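Side-chain contacts in oxidoreductase, NAD-binding/iron-sulfur cluster-binding protein (Nitratireductor pacificus pht-3B, PDB 6ZXU), which catalyses reductive dehalogenation of organohalides with a bound cobalamin, probably supplied with electrons through its two 4Fe-4S clusters: residues P402-A407 / H486-L491; S473-S476 / A480-E483; C545-P550 / M625-Q630; P550-S555 / P665-K670. One frame throughout, in Å; residues are numbered along the deposited sequence.

Contact 1. Residues P402-A407 / H486-L491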
loop_
_atom_site.group_PDB
_atom_site.type_symbol
_atom_site.label_atom_id
_atom_site.label_comp_id
_atom_site.label_asym_id
_atom_site.label_seq_id
_atom_site.Cartn_x
_atom_site.Cartn_y
_atom_site.Cartn_z
ATOM N N PRO A 402 20.749 14.889 5.432
ATOM C CA PRO A 402 21.000 14.386 6.791
ATOM C C PRO A 402 19.866 14.626 7.733
ATOM O O PRO A 402 19.585 13.775 8.603
ATOM C CB PRO A 402 22.306 15.147 7.258
ATOM C CG PRO A 402 22.958 15.443 5.936
ATOM C CD PRO A 402 21.875 15.736 4.946
ATOM N N TRP A 403 19.156 15.726 7.547
ATOM C CA TRP A 403 18.083 16.026 8.475
ATOM C C TRP A 403 16.861 15.077 8.267
ATOM O O TRP A 403 15.901 15.208 9.022
ATOM C CB TRP A 403 17.637 17.508 8.343
ATOM C CG TRP A 403 17.373 17.942 6.939
ATOM C CD1 TRP A 403 18.281 18.429 6.044
ATOM C CD2 TRP A 403 16.136 17.912 6.257
ATOM N NE1 TRP A 403 17.658 18.715 4.859
ATOM C CE2 TRP A 403 16.345 18.374 4.984
ATOM C CE3 TRP A 403 14.832 17.497 6.613
ATOM C CZ2 TRP A 403 15.307 18.504 4.061
ATOM C CZ3 TRP A 403 13.841 17.640 5.717
ATOM C CH2 TRP A 403 14.074 18.143 4.453
ATOM N N MET A 404 16.869 14.248 7.218
ATOM C CA MET A 404 15.772 13.264 6.950
ATOM C C MET A 404 15.989 11.943 7.769
ATOM O O MET A 404 15.069 11.158 7.924
ATOM C CB MET A 404 15.719 12.902 5.480
ATOM C CG MET A 404 15.371 14.067 4.553
ATOM S SD MET A 404 15.436 13.502 2.859
ATOM C CE MET A 404 14.882 14.955 1.980
ATOM N N TYR A 405 17.200 11.736 8.313
ATOM C CA TYR A 405 17.476 10.623 9.182
ATOM C C TYR A 405 17.118 10.979 10.598
ATOM O O TYR A 405 17.316 12.114 11.040
ATOM C CB TYR A 405 18.951 10.209 9.100
ATOM C CG TYR A 405 19.424 9.650 7.779
ATOM C CD1 TYR A 405 19.666 10.477 6.698
ATOM C CD2 TYR A 405 19.664 8.314 7.631
ATOM C CE1 TYR A 405 20.134 9.969 5.501
ATOM C CE2 TYR A 405 20.150 7.787 6.443
ATOM C CZ TYR A 405 20.404 8.593 5.396
ATOM O OH TYR A 405 20.889 8.080 4.244
ATOM N N TYR A 406 16.616 10.023 11.346
ATOM C CA TYR A 406 16.443 10.192 12.780
ATOM C C TYR A 406 17.788 10.442 13.473
ATOM O O TYR A 406 18.842 10.074 12.974
ATOM C CB TYR A 406 15.819 8.965 13.410
ATOM C CG TYR A 406 14.372 8.708 13.053
ATOM C CD1 TYR A 406 13.371 9.461 13.623
ATOM C CD2 TYR A 406 14.024 7.643 12.214
ATOM C CE1 TYR A 406 12.049 9.214 13.267
ATOM C CE2 TYR A 406 12.733 7.385 11.877
ATOM C CZ TYR A 406 11.760 8.164 12.406
ATOM O OH TYR A 406 10.430 7.875 12.128
ATOM N N ALA A 407 17.748 11.107 14.596
ATOM C CA ALA A 407 18.991 11.432 15.345
ATOM C C ALA A 407 19.639 10.222 16.006
ATOM O O ALA A 407 20.870 10.075 16.016
ATOM C CB ALA A 407 18.704 12.501 16.366
ATOM N N HIS A 486 9.818 9.490 6.399
ATOM C CA HIS A 486 9.448 9.406 5.008
ATOM C C HIS A 486 8.935 10.709 4.458
ATOM O O HIS A 486 9.204 11.024 3.316
ATOM C CB HIS A 486 8.387 8.349 4.758
ATOM C CG HIS A 486 8.859 6.948 5.009
ATOM N ND1 HIS A 486 8.306 5.865 4.380
ATOM C CD2 HIS A 486 9.821 6.462 5.805
ATOM C CE1 HIS A 486 8.901 4.757 4.794
ATOM N NE2 HIS A 486 9.788 5.086 5.696
ATOM N N ASN A 487 8.205 11.461 5.245
ATOM C CA ASN A 487 7.548 12.649 4.703
ATOM C C ASN A 487 8.412 13.569 3.876
ATOM O O ASN A 487 8.013 13.944 2.766
ATOM C CB ASN A 487 6.872 13.428 5.823
ATOM C CG ASN A 487 5.844 12.563 6.529
ATOM O OD1 ASN A 487 6.178 11.492 7.028
ATOM N ND2 ASN A 487 4.661 13.041 6.612
ATOM N N PRO A 488 9.561 14.033 4.416
ATOM C CA PRO A 488 10.329 15.015 3.621
ATOM C C PRO A 488 10.895 14.418 2.341
ATOM O O PRO A 488 11.015 15.115 1.351
ATOM C CB PRO A 488 11.432 15.397 4.583
ATOM C CG PRO A 488 11.522 14.386 5.581
ATOM C CD PRO A 488 10.146 13.827 5.744
ATOM N N ALA A 489 11.160 13.104 2.342
ATOM C CA ALA A 489 11.520 12.417 1.113
ATOM C C ALA A 489 10.392 12.346 0.105
ATOM O O ALA A 489 10.610 12.579 -1.083
ATOM C CB ALA A 489 12.057 11.053 1.441
ATOM N N ILE A 490 9.174 12.096 0.540
ATOM C CA ILE A 490 7.999 12.155 -0.352
ATOM C C ILE A 490 7.903 13.569 -0.969
ATOM O O ILE A 490 7.672 13.709 -2.165
ATOM C CB ILE A 490 6.687 11.801 0.364
ATOM C CG1 ILE A 490 6.752 10.365 0.887
ATOM C CG2 ILE A 490 5.506 11.948 -0.553
ATOM C CD1 ILE A 490 5.691 10.128 1.956
ATOM N N LEU A 491 8.123 14.600 -0.143
ATOM C CA LEU A 491 8.046 15.993 -0.639
ATOM C C LEU A 491 9.169 16.294 -1.643
ATOM O O LEU A 491 8.888 16.800 -2.716
ATOM C CB LEU A 491 8.148 16.936 0.489
ATOM C CG LEU A 491 7.996 18.378 0.075
ATOM C CD1 LEU A 491 6.561 18.744 -0.284
ATOM C CD2 LEU A 491 8.485 19.263 1.216
#
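Trp403, whose indole NE1 is hydrogen-bonded to Glu401 OE1, two residues earlier, meets Pro488 with the far end of its six-membered ring. With NE1 held by the glutamate, what crosses to the helix is carbon: Trp403 CZ3 comes to 3.5 Å from Pro488 CB, and the neighbouring CH2 lies 3.8 Å from that same Pro488 CB. The indole owes this reach to a first torsion that sets CG between the backbone N and the carbonyl carbon (chi1 49°). Met404 CG lies 4.0 Å above one face of the Trp403 ring, toward its rim; both side chains run past Pro488 in the direction opposite to its own. Met404 CG is also 4.0 Å from Pro488 CG. Beyond CG the methionine chain runs straight (chi2 177°, chi3 176°), which carries CE to 3.9 Å from the backbone Pro488 O and leaves SD 4.4 Å from Ala489 CB. No hydrogen bond joins the two segments; they are held by buried apolar packing. Trp403 and Pro488 both belong to the cobalamin pocket, so this packing joins two parts of its wall, and His486 N is hydrogen-bonded to the cofactor. The contact lays the short 3-10 turn 402-404, from the loop between strands 394-399 and 422-429, against helix 486-492, while Ala489 and Ile490 of that helix also touch Val425 of strand 422-429.

Contact 2. Residues S473-S476 / A480-E483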
loop_
_atom_site.group_PDB
_atom_site.type_symbol
_atom_site.label_atom_id
_atom_site.label_comp_id
_atom_site.label_asym_id
_atom_site.label_seq_id
_atom_site.Cartn_x
_atom_site.Cartn_y
_atom_site.Cartn_z
ATOM N N SER A 473 25.728 0.242 -1.555
ATOM C CA SER A 473 25.091 -0.013 -0.290
ATOM C C SER A 473 23.590 0.501 -0.390
ATOM O O SER A 473 23.322 1.483 -1.036
ATOM C CB SER A 473 25.790 0.730 0.824
ATOM O OG SER A 473 25.347 0.358 2.084
ATOM N N ALA A 474 22.694 -0.221 0.233
ATOM C CA ALA A 474 21.256 0.114 0.163
ATOM C C ALA A 474 20.562 -0.558 1.314
ATOM O O ALA A 474 20.878 -1.701 1.671
ATOM C CB ALA A 474 20.685 -0.312 -1.149
ATOM N N ARG A 475 19.647 0.176 1.943
ATOM C CA ARG A 475 18.858 -0.312 3.049
ATOM C C ARG A 475 17.424 0.162 2.895
ATOM O O ARG A 475 17.188 1.343 2.605
ATOM C CB ARG A 475 19.425 0.203 4.343
ATOM C CG ARG A 475 18.663 -0.334 5.505
ATOM C CD ARG A 475 19.329 -0.213 6.800
ATOM N NE ARG A 475 18.416 -0.642 7.868
ATOM C CZ ARG A 475 18.338 -1.859 8.433
ATOM N NH1 ARG A 475 19.127 -2.858 8.042
ATOM N NH2 ARG A 475 17.493 -2.070 9.404
ATOM N N SER A 476 16.445 -0.738 3.057
ATOM C CA SER A 476 15.032 -0.280 3.032
ATOM C C SER A 476 14.587 0.159 4.425
ATOM O O SER A 476 15.189 -0.154 5.435
ATOM C CB SER A 476 14.100 -1.365 2.478
ATOM O OG SER A 476 13.990 -2.403 3.355
ATOM N N ALA A 480 8.126 -1.403 10.124
ATOM C CA ALA A 480 8.706 -2.177 11.223
ATOM C C ALA A 480 10.070 -1.658 11.638
ATOM O O ALA A 480 10.455 -1.796 12.797
ATOM C CB ALA A 480 8.777 -3.629 10.873
ATOM N N HIS A 481 10.762 -1.000 10.726
ATOM C CA HIS A 481 12.058 -0.443 11.040
ATOM C C HIS A 481 12.505 0.531 10.002
ATOM O O HIS A 481 12.886 0.150 8.892
ATOM C CB HIS A 481 13.081 -1.580 11.165
ATOM C CG HIS A 481 14.386 -1.135 11.743
ATOM N ND1 HIS A 481 15.305 -0.379 11.038
ATOM C CD2 HIS A 481 14.905 -1.319 12.964
ATOM C CE1 HIS A 481 16.338 -0.129 11.810
ATOM N NE2 HIS A 481 16.114 -0.687 12.986
ATOM N N SER A 482 12.421 1.812 10.333
ATOM C CA SER A 482 12.966 2.879 9.479
ATOM C C SER A 482 13.996 3.655 10.246
ATOM O O SER A 482 13.794 3.970 11.442
ATOM C CB SER A 482 11.888 3.891 9.039
ATOM O OG SER A 482 10.981 3.352 8.112
ATOM N N GLU A 483 15.010 4.111 9.543
ATOM C CA GLU A 483 15.920 5.111 10.083
ATOM C C GLU A 483 15.756 6.518 9.479
ATOM O O GLU A 483 16.503 7.416 9.805
ATOM C CB GLU A 483 17.332 4.573 10.001
ATOM C CG GLU A 483 17.452 3.456 11.026
ATOM C CD GLU A 483 18.839 2.788 11.127
ATOM O OE1 GLU A 483 19.679 2.935 10.242
ATOM O OE2 GLU A 483 19.041 2.074 12.120
HETATM O O HOH W 1 16.090 0.769 8.482
#
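Arg475 and His481 bring together strand 474-477, an outermost strand of a four-stranded antiparallel sheet, and the loop that follows it on the way to helix 486-492. The arginine chain is extended, with CG opposite the backbone N (chi1 -178°), and this sends the guanidinium out from the strand to the imidazole. The two side chains cross at about a right angle, their flat groups 82° apart: the histidine stands at the guanidinium edge, with His481 ND1 3.2 Å from Arg475 NH2. A water joins the pair more plainly. It accepts from Arg475 NE at 2.8 Å and lies in the plane of the imidazole at its edge, hydrogen-bonded to His481 ND1 at 2.9 Å. Replacing His481 by a leucine would probably leave this water without its imidazole partner and the NH2 side of the guanidinium facing carbon. On its other terminal nitrogen, NH1, the arginine is hydrogen-bonded to Gly359 O, which helps to fix its rotation. Glu483 adds an opposite charge nearby, but its carboxylate is engaged by Tyr419 OH and by a salt bridge to Arg361. Glu483 OE1 stays 4.5 Å from Arg475 NE, well out of the guanidinium plane, so that any attraction is one of charges alone. The same water also donates to the backbone of the strand, through a weak bond of 3.3 Å to Ser476 O.

Contact 3. Residues C545-P550 / M625-Q630. With SF4 (iron/sulfur cluster), chain D; SF4 (iron/sulfur cluster), chain E.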
loop_
_atom_site.group_PDB
_atom_site.type_symbol
_atom_site.label_atom_id
_atom_site.label_comp_id
_atom_site.label_asym_id
_atom_site.label_seq_id
_atom_site.Cartn_x
_atom_site.Cartn_y
_atom_site.Cartn_z
ATOM N N CYS A 545 -11.408 16.961 5.862
ATOM C CA CYS A 545 -10.663 16.073 6.716
ATOM C C CYS A 545 -10.792 16.532 8.164
ATOM O O CYS A 545 -10.967 15.684 9.032
ATOM C CB CYS A 545 -9.195 16.015 6.294
ATOM S SG CYS A 545 -8.341 17.665 6.199
ATOM N N ALA A 546 -10.579 17.815 8.429
ATOM C CA ALA A 546 -10.692 18.323 9.775
ATOM C C ALA A 546 -12.081 18.053 10.412
ATOM O O ALA A 546 -12.190 17.673 11.576
ATOM C CB ALA A 546 -10.357 19.818 9.769
ATOM N N ARG A 547 -13.120 18.275 9.661
ATOM C CA ARG A 547 -14.477 18.076 10.102
ATOM C C ARG A 547 -14.792 16.668 10.371
ATOM O O ARG A 547 -15.541 16.370 11.290
ATOM C CB ARG A 547 -15.421 18.563 9.016
ATOM C CG ARG A 547 -16.905 18.630 9.397
ATOM C CD ARG A 547 -17.692 19.033 8.166
ATOM N NE ARG A 547 -17.885 17.883 7.321
ATOM C CZ ARG A 547 -17.885 17.906 6.002
ATOM N NH1 ARG A 547 -17.616 19.022 5.372
ATOM N NH2 ARG A 547 -18.103 16.779 5.320
ATOM N N GLU A 548 -14.159 15.724 9.645
ATOM C CA GLU A 548 -14.510 14.338 9.776
ATOM C C GLU A 548 -13.663 13.546 10.704
ATOM O O GLU A 548 -13.884 12.366 10.885
ATOM C CB GLU A 548 -14.547 13.689 8.413
ATOM C CG GLU A 548 -15.610 14.248 7.452
ATOM C CD GLU A 548 -17.076 14.044 7.949
ATOM O OE1 GLU A 548 -17.314 13.178 8.860
ATOM O OE2 GLU A 548 -17.911 14.787 7.457
ATOM N N CYS A 549 -12.648 14.149 11.280
ATOM C CA CYS A 549 -11.690 13.393 12.127
ATOM C C CYS A 549 -12.409 13.034 13.451
ATOM O O CYS A 549 -12.838 13.976 14.119
ATOM C CB CYS A 549 -10.424 14.237 12.500
ATOM S SG CYS A 549 -9.370 13.463 13.743
ATOM N N PRO A 550 -12.509 11.735 13.815
ATOM C CA PRO A 550 -13.210 11.352 15.059
ATOM C C PRO A 550 -12.679 11.977 16.339
ATOM O O PRO A 550 -13.443 12.129 17.268
ATOM C CB PRO A 550 -13.045 9.853 15.126
ATOM C CG PRO A 550 -12.702 9.443 13.697
ATOM C CD PRO A 550 -11.982 10.576 13.100
ATOM N N MET A 625 -19.309 20.874 -3.725
ATOM C CA MET A 625 -20.073 19.787 -4.328
ATOM C C MET A 625 -19.668 18.437 -3.833
ATOM O O MET A 625 -20.453 17.480 -3.890
ATOM C CB MET A 625 -20.029 19.841 -5.862
ATOM C CG MET A 625 -20.850 20.997 -6.473
ATOM S SD MET A 625 -22.594 21.179 -5.908
ATOM C CE MET A 625 -23.199 19.615 -6.453
ATOM N N ASP A 626 -18.446 18.328 -3.310
ATOM C CA ASP A 626 -18.032 17.069 -2.786
ATOM C C ASP A 626 -18.945 16.658 -1.600
ATOM O O ASP A 626 -19.204 15.516 -1.410
ATOM C CB ASP A 626 -16.563 17.117 -2.336
ATOM C CG ASP A 626 -15.967 15.709 -2.207
ATOM O OD1 ASP A 626 -15.795 15.079 -3.302
ATOM O OD2 ASP A 626 -15.635 15.254 -1.064
ATOM N N ASP A 627 -19.338 17.637 -0.799
ATOM C CA ASP A 627 -20.345 17.382 0.293
ATOM C C ASP A 627 -21.774 17.250 -0.226
ATOM O O ASP A 627 -22.482 16.318 0.156
ATOM C CB ASP A 627 -20.242 18.504 1.281
ATOM C CG ASP A 627 -19.032 18.328 2.142
ATOM O OD1 ASP A 627 -18.660 17.097 2.395
ATOM O OD2 ASP A 627 -18.469 19.379 2.576
ATOM N N ALA A 628 -22.170 18.137 -1.153
ATOM C CA ALA A 628 -23.558 18.124 -1.675
ATOM C C ALA A 628 -23.849 16.797 -2.340
ATOM O O ALA A 628 -24.928 16.234 -2.117
ATOM C CB ALA A 628 -23.802 19.238 -2.613
ATOM N N LEU A 629 -22.891 16.237 -3.069
ATOM C CA LEU A 629 -23.043 14.913 -3.640
ATOM C C LEU A 629 -22.745 13.763 -2.676
ATOM O O LEU A 629 -22.730 12.596 -3.077
ATOM C CB LEU A 629 -22.188 14.785 -4.899
ATOM C CG LEU A 629 -22.490 15.893 -5.928
ATOM C CD1 LEU A 629 -21.589 15.775 -7.135
ATOM C CD2 LEU A 629 -23.918 15.948 -6.390
ATOM N N GLN A 630 -22.541 14.081 -1.403
ATOM C CA GLN A 630 -22.259 13.066 -0.375
ATOM C C GLN A 630 -21.074 12.104 -0.628
ATOM O O GLN A 630 -21.152 10.920 -0.325
ATOM C CB GLN A 630 -23.515 12.252 -0.121
ATOM C CG GLN A 630 -24.626 13.165 0.392
ATOM C CD GLN A 630 -25.821 12.343 0.675
ATOM O OE1 GLN A 630 -26.149 12.165 1.838
ATOM N NE2 GLN A 630 -26.421 11.731 -0.381
HETATM FE FE1 SF4 D . -8.112 18.064 3.991
HETATM FE FE2 SF4 D . -9.660 19.139 1.915
HETATM FE FE3 SF4 D . -8.101 16.984 1.430
HETATM FE FE4 SF4 D . -6.866 19.373 1.891
HETATM S S1 SF4 D . -8.295 18.796 0.214
HETATM S S2 SF4 D . -6.334 17.441 2.772
HETATM S S3 SF4 D . -8.323 20.162 3.410
HETATM S S4 SF4 D . -9.840 17.196 2.844
HETATM FE FE1 SF4 E . -5.811 10.299 13.038
HETATM FE FE2 SF4 E . -8.145 9.081 12.171
HETATM FE FE3 SF4 E . -6.819 10.885 10.502
HETATM FE FE4 SF4 E . -8.149 11.744 12.749
HETATM S S1 SF4 E . -9.006 10.758 10.973
HETATM S S2 SF4 E . -6.082 12.322 12.051
HETATM S S3 SF4 E . -7.765 10.000 14.153
HETATM S S4 SF4 E . -6.036 8.962 11.302
#
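A salt bridge near the protein surface ties the cluster-binding helix 544-548 to the last turn of helix 619-628. Arg547 meets Asp627 end-on, with one nitrogen for each oxygen: Arg547 NH1 to Asp627 OD2 at 2.9 Å and Arg547 NH2 to Asp627 OD1 at 3.0 Å. The pairing is not flat, because the planes stand 56° apart and both oxygens are met from above the carboxylate plane. The arginine chain bends at its third torsion (chi3 80°), and NE and NH2 also donate side-on to Glu548 OE2, the latter at 2.9 Å, NH2 being shared with Asp627. A leucine at Arg547 would probably cost Asp627 its two-bond partner and leave Glu548 OE2 without these two donors, with Lys544 still bridging to Asp627 OD1. Arg590 likewise bridges to Glu548 OE1. Beyond Asp627 the helix closes in a Schellman motif, with Gln630 at positive phi. On the cluster side, Cys545 SG binds iron FE1 of one cluster and Cys549 SG binds iron FE4 of the other, each at 2.3 Å. With Cys539 and Cys542 they form the Cys-x2-Cys-x2-Cys-x3-Cys-Pro motif of bacterial-type ferredoxins, whose fourth cysteine serves the second cluster.

Contact 4. Residues P550-S555 / P665-K670. With SF4 (iron/sulfur cluster), chain E.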
loop_
_atom_site.group_PDB
_atom_site.type_symbol
_atom_site.label_atom_id
_atom_site.label_comp_id
_atom_site.label_asym_id
_atom_site.label_seq_id
_atom_site.Cartn_x
_atom_site.Cartn_y
_atom_site.Cartn_z
ATOM N N PRO A 550 -12.509 11.735 13.815
ATOM C CA PRO A 550 -13.210 11.352 15.059
ATOM C C PRO A 550 -12.679 11.977 16.339
ATOM O O PRO A 550 -13.443 12.129 17.268
ATOM C CB PRO A 550 -13.045 9.853 15.126
ATOM C CG PRO A 550 -12.702 9.443 13.697
ATOM C CD PRO A 550 -11.982 10.576 13.100
ATOM N N CYS A 551 -11.433 12.470 16.383
ATOM C CA CYS A 551 -10.902 13.091 17.587
ATOM C C CYS A 551 -10.416 14.510 17.413
ATOM O O CYS A 551 -9.688 14.971 18.234
ATOM C CB CYS A 551 -9.805 12.236 18.188
ATOM S SG CYS A 551 -8.368 12.151 17.133
ATOM N N ASN A 552 -10.879 15.208 16.389
ATOM C CA ASN A 552 -10.558 16.611 16.165
ATOM C C ASN A 552 -9.073 16.927 16.151
ATOM O O ASN A 552 -8.647 17.960 16.654
ATOM C CB ASN A 552 -11.263 17.527 17.155
ATOM C CG ASN A 552 -12.744 17.206 17.274
ATOM O OD1 ASN A 552 -13.491 17.094 16.259
ATOM N ND2 ASN A 552 -13.161 16.958 18.513
ATOM N N ALA A 553 -8.270 16.010 15.607
ATOM C CA ALA A 553 -6.827 16.168 15.659
ATOM C C ALA A 553 -6.329 17.050 14.505
ATOM O O ALA A 553 -5.239 17.568 14.572
ATOM C CB ALA A 553 -6.156 14.803 15.609
ATOM N N ILE A 554 -7.095 17.225 13.423
ATOM C CA ILE A 554 -6.617 17.978 12.241
ATOM C C ILE A 554 -6.924 19.450 12.442
ATOM O O ILE A 554 -8.029 19.816 12.813
ATOM C CB ILE A 554 -7.223 17.372 10.939
ATOM C CG1 ILE A 554 -6.712 15.949 10.787
ATOM C CG2 ILE A 554 -6.952 18.257 9.746
ATOM C CD1 ILE A 554 -7.315 15.193 9.649
ATOM N N SER A 555 -5.959 20.303 12.105
ATOM C CA SER A 555 -6.134 21.746 12.182
ATOM C C SER A 555 -7.127 22.357 11.199
ATOM O O SER A 555 -7.094 22.094 9.998
ATOM C CB SER A 555 -4.791 22.444 12.050
ATOM O OG SER A 555 -4.969 23.859 12.072
ATOM N N PRO A 665 -21.748 17.238 10.316
ATOM C CA PRO A 665 -22.085 18.623 10.025
ATOM C C PRO A 665 -20.939 19.581 10.367
ATOM O O PRO A 665 -20.025 19.243 11.100
ATOM C CB PRO A 665 -23.251 18.904 10.974
ATOM C CG PRO A 665 -22.897 18.073 12.167
ATOM C CD PRO A 665 -22.329 16.793 11.599
ATOM N N ASP A 666 -21.029 20.764 9.783
ATOM C CA ASP A 666 -20.090 21.814 10.058
ATOM C C ASP A 666 -19.882 22.063 11.512
ATOM O O ASP A 666 -20.800 21.863 12.314
ATOM C CB ASP A 666 -20.559 23.117 9.454
ATOM C CG ASP A 666 -19.978 23.311 8.159
ATOM O OD1 ASP A 666 -20.266 22.453 7.285
ATOM O OD2 ASP A 666 -19.152 24.263 8.070
ATOM N N ARG A 667 -18.650 22.477 11.830
ATOM C CA ARG A 667 -18.287 23.002 13.138
ATOM C C ARG A 667 -18.474 24.520 13.190
ATOM O O ARG A 667 -18.203 25.219 14.214
ATOM C CB ARG A 667 -16.825 22.681 13.407
ATOM C CG ARG A 667 -16.479 21.205 13.264
ATOM C CD ARG A 667 -16.669 20.409 14.528
ATOM N NE ARG A 667 -16.347 21.135 15.790
ATOM C CZ ARG A 667 -15.203 21.024 16.473
ATOM N NH1 ARG A 667 -14.222 20.246 15.975
ATOM N NH2 ARG A 667 -15.006 21.690 17.656
ATOM N N GLY A 668 -18.884 25.040 12.055
ATOM C CA GLY A 668 -19.152 26.429 11.968
ATOM C C GLY A 668 -17.920 27.244 11.658
ATOM O O GLY A 668 -16.880 26.744 11.168
ATOM N N ASP A 669 -18.047 28.532 11.924
ATOM C CA ASP A 669 -17.242 29.501 11.200
ATOM C C ASP A 669 -16.030 29.947 12.026
ATOM O O ASP A 669 -14.990 30.294 11.460
ATOM C CB ASP A 669 -18.130 30.716 10.767
ATOM N N LYS A 670 -16.157 29.907 13.358
ATOM C CA LYS A 670 -15.066 30.389 14.235
ATOM C C LYS A 670 -14.093 29.306 14.718
ATOM O O LYS A 670 -13.173 29.589 15.472
ATOM C CB LYS A 670 -15.668 31.174 15.406
ATOM C CG LYS A 670 -16.498 32.423 14.956
HETATM FE FE1 SF4 E . -5.811 10.299 13.038
HETATM FE FE2 SF4 E . -8.145 9.081 12.171
HETATM FE FE3 SF4 E . -6.819 10.885 10.502
HETATM FE FE4 SF4 E . -8.149 11.744 12.749
HETATM S S1 SF4 E . -9.006 10.758 10.973
HETATM S S2 SF4 E . -6.082 12.322 12.051
HETATM S S3 SF4 E . -7.765 10.000 14.153
HETATM S S4 SF4 E . -6.036 8.962 11.302
HETATM O O HOH W 2 -13.937 18.037 14.004
#
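Asn552 and Arg667 meet through polar groups, mostly by way of a water. The direct approach brings Asn552 OD1 to 3.2 Å from Arg667 NH1, yet the angle is too poor for a hydrogen bond; the amide and guanidinium planes stand 51° apart. A water bridges them, accepting from Arg667 NH1 at 3.0 Å in the guanidinium plane, at its edge, and donating to Asn552 OD1. Its separation of 2.5 Å from Asn552 OD1 is unusually short, so that length is doubtful. To reach this point the arginine chain folds twice, at its second and third torsions (chi2 -88°, chi3 -35°). Asn552 itself sits at positive phi, and its backbone O is hydrogen-bonded to Lys574 NZ.

Apolar and sulfur contacts belong to the other side of segment 550-555, which lines one side of a 4Fe-4S cluster. Pro550 CD is 3.7 Å from the cluster sulfide S1, and Ile554 CG1 packs 3.9 Å from S2. Cys551 SG stands 3.7 Å from the sulfide S3 but too far from any iron to be a ligand. Arg667 also packs on Phe556, just after segment 550-555.

Both Asn552 and Arg667 touch a crystal neighbour, and the ends of the Asp669 and Lys670 side chains are not modelled, consistent with disorder of these two side chains. A link made through one water, between a neutral amide and a charge at the surface, implies a light attachment of segment 665-670 to the cluster loop, one whose exact geometry the crystal lattice may influence.

Overall arrangement
The four contacts form two pairs, one at the cobalamin, the other at the 4Fe-4S clusters. Contacts 1 and 2, with centres 12 Å apart, are joined by a probable backbone hydrogen bond from Tyr406 N to Glu483 O (3.0 Å); Tyr406 and His486 of contact 1 and Ser482 of contact 2 belong to the cobalamin pocket. Contacts 3 and 4, 11 Å apart between centres, share Pro550 and one cluster, and Arg547 CG packs 3.6 Å from Pro665 O. About 31 Å separates the centres of contacts 1 and 3, with the nearest atoms about 14 Å apart. Contacts 2 and 3 lie on opposite sides of the chain's centre, with centres 37 Å apart.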